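Local coordinates for MFP2B (Ascaris suum, PDB 2BJR), which probably enhances polymerization of the major sperm protein (MSP) during the amoeboid crawling of nematode sperm, and carries a bound zinc ion, at residues 32-45 against 48-62. Numbering follows the deposited sequence.
Sequences NMYVALWYKNGRPM and RAWNNGGVIECSFPY
The side-chain amide of Asn32 docks on the backbone of Asn51 through both of its ends. Its OD1 accepts from Asn51 N at 2.8 Å, the donor tilted 19° from the carbonyl plane, while its ND2 donates to Asn51 O at 3.0 Å, in the carbonyl plane and on a lone pair. With CG of Asn32 anti to the backbone N (chi1 -174°), OD1 and ND2 meet the N-H and C=O of one residue, Asn51, as a backbone partner's C=O and N-H would, and the two bonds fix the amide's rotation. Asn51 uses its own side chain differently: OD1 accepts from Gly54 N in an Asx motif at the type I' turn 52-55, and ND2 reaches a water that also binds Tyr34 OH, itself hydrogen-bonded to Asp197. Next along, Tyr34 and Ala49 form an antiparallel hydrogen-bonded pair, with Tyr34 N 2.8 Å from Ala49 O and Ala49 N returning a bond to Tyr34 O.

From Ala36 onward the contact is with aromatic rings. Trp38 CB sits 3.6 Å from the centroid of the Phe60 ring, nearly on its normal, a CH-pi contact, while Ala36 CB packs against Phe60 CZ at 3.7 Å. The indole of Trp38 then turns its edge to the face of Tyr62, planes 76° apart, and its NE1 bonds to Leu73 O. Lys40 crosses the phenol end of Tyr62 at about a right angle, its CG 3.4 Å from Tyr62 OH, and the selenium of Met45, a selenomethionine in this crystal, lies obliquely to the same ring, a Met-aromatic contact.

The segments belong to two successive hairpins, a three-stranded antiparallel meander in which 43-52 runs between 34-40 and 55-62. Strand 76-81 flanks 34-40 on its other edge, strand 130-135 touches Met33, Val35, Arg48 and Pro61, and Tyr234 of strand 229-235 meets Asn32 and Asn51.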
loop_
_atom_site.group_PDB
_atom_site.type_symbol
_atom_site.label_atom_id
_atom_site.label_comp_id
_atom_site.label_asym_id
_atom_site.label_seq_id
_atom_site.Cartn_x
_atom_site.Cartn_y
_atom_site.Cartn_z
ATOM N N ASN A 32 -1.461 4.112 -0.243
ATOM C CA ASN A 32 -2.265 4.230 0.949
ATOM C C ASN A 32 -3.640 4.730 0.606
ATOM O O ASN A 32 -4.065 5.787 1.077
ATOM C CB ASN A 32 -1.591 5.133 1.912
ATOM C CG ASN A 32 -2.290 5.218 3.279
ATOM O OD1 ASN A 32 -2.940 4.286 3.713
ATOM N ND2 ASN A 32 -2.099 6.364 3.976
HETATM N N MSE A 33 -4.289 4.000 -0.274
HETATM C CA MSE A 33 -5.606 4.379 -0.776
HETATM C C MSE A 33 -6.341 3.076 -1.068
HETATM O O MSE A 33 -5.869 2.290 -1.889
HETATM C CB MSE A 33 -5.487 5.248 -2.031
HETATM C CG MSE A 33 -6.799 5.790 -2.525
HETATM SE SE MSE A 33 -6.490 7.021 -4.021
HETATM C CE MSE A 33 -5.442 8.383 -2.960
ATOM N N TYR A 34 -7.514 2.872 -0.425
ATOM C CA TYR A 34 -8.260 1.619 -0.484
ATOM C C TYR A 34 -9.703 1.887 -0.931
ATOM O O TYR A 34 -10.256 2.937 -0.630
ATOM C CB TYR A 34 -8.249 0.883 0.863
ATOM C CG TYR A 34 -6.870 0.652 1.445
ATOM C CD1 TYR A 34 -6.198 1.650 2.143
ATOM C CD2 TYR A 34 -6.266 -0.589 1.360
ATOM C CE1 TYR A 34 -4.933 1.436 2.668
ATOM C CE2 TYR A 34 -5.030 -0.810 1.900
ATOM C CZ TYR A 34 -4.380 0.172 2.550
ATOM O OH TYR A 34 -3.182 -0.128 3.119
ATOM N N VAL A 35 -10.284 0.899 -1.609
ATOM C CA VAL A 35 -11.625 0.988 -2.151
ATOM C C VAL A 35 -12.622 0.896 -0.997
ATOM O O VAL A 35 -12.652 -0.103 -0.243
ATOM C CB VAL A 35 -11.897 -0.128 -3.233
ATOM C CG1 VAL A 35 -13.241 0.086 -3.850
ATOM C CG2 VAL A 35 -10.828 -0.081 -4.309
ATOM N N ALA A 36 -13.497 1.899 -0.909
ATOM C CA ALA A 36 -14.432 2.028 0.199
ATOM C C ALA A 36 -15.828 2.321 -0.270
ATOM O O ALA A 36 -16.065 2.748 -1.400
ATOM C CB ALA A 36 -13.999 3.074 1.177
ATOM N N LEU A 37 -16.749 2.015 0.621
ATOM C CA LEU A 37 -18.196 2.060 0.337
ATOM C C LEU A 37 -18.974 2.608 1.527
ATOM O O LEU A 37 -18.745 2.247 2.685
ATOM C CB LEU A 37 -18.701 0.648 -0.010
ATOM C CG LEU A 37 -20.230 0.460 -0.164
ATOM C CD1 LEU A 37 -20.776 1.230 -1.395
ATOM C CD2 LEU A 37 -20.492 -1.051 -0.263
ATOM N N TRP A 38 -19.948 3.467 1.228
ATOM C CA TRP A 38 -20.836 4.034 2.254
ATOM C C TRP A 38 -22.254 4.111 1.682
ATOM O O TRP A 38 -22.463 3.999 0.468
ATOM C CB TRP A 38 -20.314 5.428 2.622
ATOM C CG TRP A 38 -21.057 6.185 3.727
ATOM C CD1 TRP A 38 -21.155 5.884 5.052
ATOM C CD2 TRP A 38 -21.780 7.406 3.541
ATOM N NE1 TRP A 38 -21.918 6.842 5.694
ATOM C CE2 TRP A 38 -22.297 7.791 4.793
ATOM C CE3 TRP A 38 -22.032 8.211 2.442
ATOM C CZ2 TRP A 38 -23.070 8.945 4.966
ATOM C CZ3 TRP A 38 -22.790 9.381 2.629
ATOM C CH2 TRP A 38 -23.276 9.724 3.878
ATOM N N TYR A 39 -23.210 4.258 2.587
ATOM C CA TYR A 39 -24.629 4.324 2.212
ATOM C C TYR A 39 -25.256 5.517 2.874
ATOM O O TYR A 39 -24.940 5.843 4.021
ATOM C CB TYR A 39 -25.394 3.077 2.664
ATOM C CG TYR A 39 -25.076 1.858 1.877
ATOM C CD1 TYR A 39 -23.954 1.136 2.172
ATOM C CD2 TYR A 39 -25.902 1.395 0.892
ATOM C CE1 TYR A 39 -23.663 0.003 1.501
ATOM C CE2 TYR A 39 -25.620 0.255 0.214
ATOM C CZ TYR A 39 -24.471 -0.425 0.505
ATOM O OH TYR A 39 -24.157 -1.596 -0.149
ATOM N N LYS A 40 -26.129 6.180 2.146
ATOM C CA LYS A 40 -26.944 7.234 2.701
ATOM C C LYS A 40 -28.371 6.948 2.260
ATOM O O LYS A 40 -28.633 6.914 1.071
ATOM C CB LYS A 40 -26.501 8.572 2.134
ATOM C CG LYS A 40 -27.305 9.762 2.633
ATOM C CD LYS A 40 -26.958 10.108 4.020
ATOM C CE LYS A 40 -27.695 11.344 4.501
ATOM N NZ LYS A 40 -27.202 11.643 5.866
ATOM N N ASN A 41 -29.256 6.684 3.229
ATOM C CA ASN A 41 -30.677 6.433 2.957
ATOM C C ASN A 41 -30.841 5.272 1.954
ATOM O O ASN A 41 -31.569 5.387 1.002
ATOM C CB ASN A 41 -31.336 7.727 2.416
ATOM C CG ASN A 41 -31.279 8.950 3.433
ATOM O OD1 ASN A 41 -31.468 8.800 4.655
ATOM N ND2 ASN A 41 -31.025 10.142 2.896
ATOM N N GLY A 42 -30.105 4.176 2.155
ATOM C CA GLY A 42 -30.163 3.001 1.302
ATOM C C GLY A 42 -29.439 3.125 -0.026
ATOM O O GLY A 42 -29.471 2.177 -0.810
ATOM N N ARG A 43 -28.810 4.269 -0.326
ATOM C CA ARG A 43 -28.178 4.444 -1.626
ATOM C C ARG A 43 -26.635 4.299 -1.455
ATOM O O ARG A 43 -26.041 5.020 -0.669
ATOM C CB ARG A 43 -28.519 5.823 -2.196
ATOM C CG ARG A 43 -27.835 6.165 -3.510
ATOM C CD ARG A 43 -28.303 7.479 -4.211
ATOM N NE ARG A 43 -27.138 8.297 -4.596
ATOM C CZ ARG A 43 -26.458 9.103 -3.764
ATOM N NH1 ARG A 43 -26.834 9.238 -2.505
ATOM N NH2 ARG A 43 -25.400 9.781 -4.190
ATOM N N PRO A 44 -26.025 3.371 -2.178
ATOM C CA PRO A 44 -24.576 3.140 -2.074
ATOM C C PRO A 44 -23.803 4.210 -2.836
ATOM O O PRO A 44 -24.204 4.639 -3.921
ATOM C CB PRO A 44 -24.396 1.750 -2.762
ATOM C CG PRO A 44 -25.517 1.660 -3.761
ATOM C CD PRO A 44 -26.651 2.439 -3.129
HETATM N N MSE A 45 -22.674 4.596 -2.283
HETATM C CA MSE A 45 -21.697 5.311 -3.063
HETATM C C MSE A 45 -20.274 4.924 -2.694
HETATM O O MSE A 45 -19.993 4.732 -1.537
HETATM C CB MSE A 45 -21.890 6.805 -2.866
HETATM C CG MSE A 45 -21.727 7.226 -1.508
HETATM SE SE MSE A 45 -22.605 9.081 -1.262
HETATM C CE MSE A 45 -24.414 8.359 -0.727
ATOM N N ARG A 48 -13.033 6.405 -0.763
ATOM C CA ARG A 48 -11.699 5.965 -0.469
ATOM C C ARG A 48 -11.414 5.984 1.011
ATOM O O ARG A 48 -11.915 6.840 1.759
ATOM C CB ARG A 48 -10.692 6.772 -1.302
ATOM C CG ARG A 48 -10.582 8.229 -0.936
ATOM C CD ARG A 48 -10.047 9.157 -2.062
ATOM N NE ARG A 48 -10.211 10.586 -1.696
ATOM C CZ ARG A 48 -9.429 11.171 -0.830
ATOM N NH1 ARG A 48 -8.477 10.469 -0.275
ATOM N NH2 ARG A 48 -9.596 12.429 -0.456
ATOM N N ALA A 49 -10.600 5.028 1.453
ATOM C CA ALA A 49 -10.107 4.977 2.789
ATOM C C ALA A 49 -8.580 4.981 2.758
ATOM O O ALA A 49 -7.972 4.686 1.701
ATOM C CB ALA A 49 -10.596 3.726 3.471
ATOM N N TRP A 50 -7.990 5.352 3.883
ATOM C CA TRP A 50 -6.524 5.361 4.031
ATOM C C TRP A 50 -6.129 5.181 5.461
ATOM O O TRP A 50 -6.942 5.321 6.370
ATOM C CB TRP A 50 -5.910 6.627 3.456
ATOM C CG TRP A 50 -6.256 7.920 4.185
ATOM C CD1 TRP A 50 -5.539 8.506 5.181
ATOM C CD2 TRP A 50 -7.387 8.760 3.965
ATOM N NE1 TRP A 50 -6.150 9.665 5.596
ATOM C CE2 TRP A 50 -7.287 9.847 4.859
ATOM C CE3 TRP A 50 -8.487 8.713 3.091
ATOM C CZ2 TRP A 50 -8.246 10.882 4.919
ATOM C CZ3 TRP A 50 -9.446 9.741 3.159
ATOM C CH2 TRP A 50 -9.296 10.819 4.046
ATOM N N ASN A 51 -4.887 4.764 5.657
ATOM C CA ASN A 51 -4.306 4.592 6.946
ATOM C C ASN A 51 -3.751 5.913 7.506
ATOM O O ASN A 51 -2.912 6.552 6.865
ATOM C CB ASN A 51 -3.131 3.610 6.804
ATOM C CG ASN A 51 -2.462 3.261 8.127
ATOM O OD1 ASN A 51 -2.397 4.072 9.076
ATOM N ND2 ASN A 51 -1.822 2.070 8.138
ATOM N N ASN A 52 -4.210 6.294 8.692
ATOM C CA ASN A 52 -3.544 7.337 9.503
ATOM C C ASN A 52 -3.389 6.846 10.933
ATOM O O ASN A 52 -4.362 6.534 11.620
ATOM C CB ASN A 52 -4.337 8.676 9.467
ATOM C CG ASN A 52 -3.561 9.822 10.109
ATOM O OD1 ASN A 52 -2.328 9.766 10.188
ATOM N ND2 ASN A 52 -4.272 10.864 10.571
ATOM N N GLY A 53 -2.157 6.708 11.381
ATOM C CA GLY A 53 -1.883 6.173 12.700
ATOM C C GLY A 53 -2.338 4.752 12.937
ATOM O O GLY A 53 -2.634 4.382 14.072
ATOM N N GLY A 54 -2.464 3.943 11.881
ATOM C CA GLY A 54 -2.882 2.576 12.044
ATOM C C GLY A 54 -4.364 2.302 11.958
ATOM O O GLY A 54 -4.772 1.144 12.064
ATOM N N VAL A 55 -5.149 3.337 11.704
ATOM C CA VAL A 55 -6.601 3.209 11.611
ATOM C C VAL A 55 -7.188 3.865 10.396
ATOM O O VAL A 55 -6.530 4.665 9.721
ATOM C CB VAL A 55 -7.293 3.820 12.897
ATOM C CG1 VAL A 55 -6.692 3.176 14.132
ATOM C CG2 VAL A 55 -7.139 5.290 12.931
ATOM N N ILE A 56 -8.443 3.500 10.111
ATOM C CA ILE A 56 -9.187 3.961 8.952
ATOM C C ILE A 56 -9.558 5.443 9.076
ATOM O O ILE A 56 -10.173 5.873 10.072
ATOM C CB ILE A 56 -10.509 3.121 8.788
ATOM C CG1 ILE A 56 -10.213 1.663 8.474
ATOM C CG2 ILE A 56 -11.432 3.708 7.708
ATOM C CD1 ILE A 56 -11.494 0.759 8.525
ATOM N N GLU A 57 -9.194 6.210 8.047
ATOM C CA GLU A 57 -9.820 7.485 7.731
ATOM C C GLU A 57 -10.408 7.298 6.350
ATOM O O GLU A 57 -10.046 6.360 5.619
ATOM C CB GLU A 57 -8.802 8.611 7.773
ATOM C CG GLU A 57 -8.369 8.974 9.195
ATOM C CD GLU A 57 -7.552 10.257 9.317
ATOM O OE1 GLU A 57 -7.474 11.046 8.369
ATOM O OE2 GLU A 57 -6.975 10.496 10.389
ATOM N N CYS A 58 -11.370 8.124 5.966
ATOM C CA CYS A 58 -12.020 7.959 4.699
ATOM C C CYS A 58 -12.676 9.249 4.203
ATOM O O CYS A 58 -12.815 10.225 4.952
ATOM C CB CYS A 58 -13.027 6.814 4.753
ATOM S SG CYS A 58 -14.223 7.035 6.120
ATOM N N SER A 59 -13.029 9.244 2.932
ATOM C CA SER A 59 -13.589 10.391 2.221
ATOM C C SER A 59 -14.587 9.960 1.175
ATOM O O SER A 59 -14.296 9.080 0.354
ATOM C CB SER A 59 -12.478 11.195 1.548
ATOM O OG SER A 59 -12.991 12.308 0.833
ATOM N N PHE A 60 -15.781 10.574 1.182
ATOM C CA PHE A 60 -16.831 10.271 0.224
ATOM C C PHE A 60 -17.426 11.616 -0.251
ATOM O O PHE A 60 -17.499 12.546 0.546
ATOM C CB PHE A 60 -17.959 9.425 0.845
ATOM C CG PHE A 60 -17.537 8.052 1.268
ATOM C CD1 PHE A 60 -16.917 7.873 2.455
ATOM C CD2 PHE A 60 -17.654 6.972 0.391
ATOM C CE1 PHE A 60 -16.480 6.642 2.845
ATOM C CE2 PHE A 60 -17.246 5.719 0.782
ATOM C CZ PHE A 60 -16.644 5.559 1.981
ATOM N N PRO A 61 -17.777 11.717 -1.519
ATOM C CA PRO A 61 -18.490 12.871 -2.057
ATOM C C PRO A 61 -20.011 12.748 -1.913
ATOM O O PRO A 61 -20.627 11.799 -2.370
ATOM C CB PRO A 61 -18.101 12.868 -3.524
ATOM C CG PRO A 61 -17.704 11.470 -3.840
ATOM C CD PRO A 61 -17.445 10.757 -2.580
ATOM N N TYR A 62 -20.602 13.711 -1.251
ATOM C CA TYR A 62 -22.057 13.736 -1.055
ATOM C C TYR A 62 -22.527 15.162 -0.799
ATOM O O TYR A 62 -21.897 15.869 -0.032
ATOM C CB TYR A 62 -22.403 12.895 0.139
ATOM C CG TYR A 62 -23.870 12.877 0.474
ATOM C CD1 TYR A 62 -24.791 12.253 -0.363
ATOM C CD2 TYR A 62 -24.343 13.531 1.619
ATOM C CE1 TYR A 62 -26.181 12.254 -0.052
ATOM C CE2 TYR A 62 -25.698 13.548 1.935
ATOM C CZ TYR A 62 -26.608 12.914 1.096
ATOM O OH TYR A 62 -27.938 12.920 1.457
HETATM O O HOH W 1 -2.159 0.473 5.809
HETATM O O HOH W 2 -22.742 11.748 -4.093
#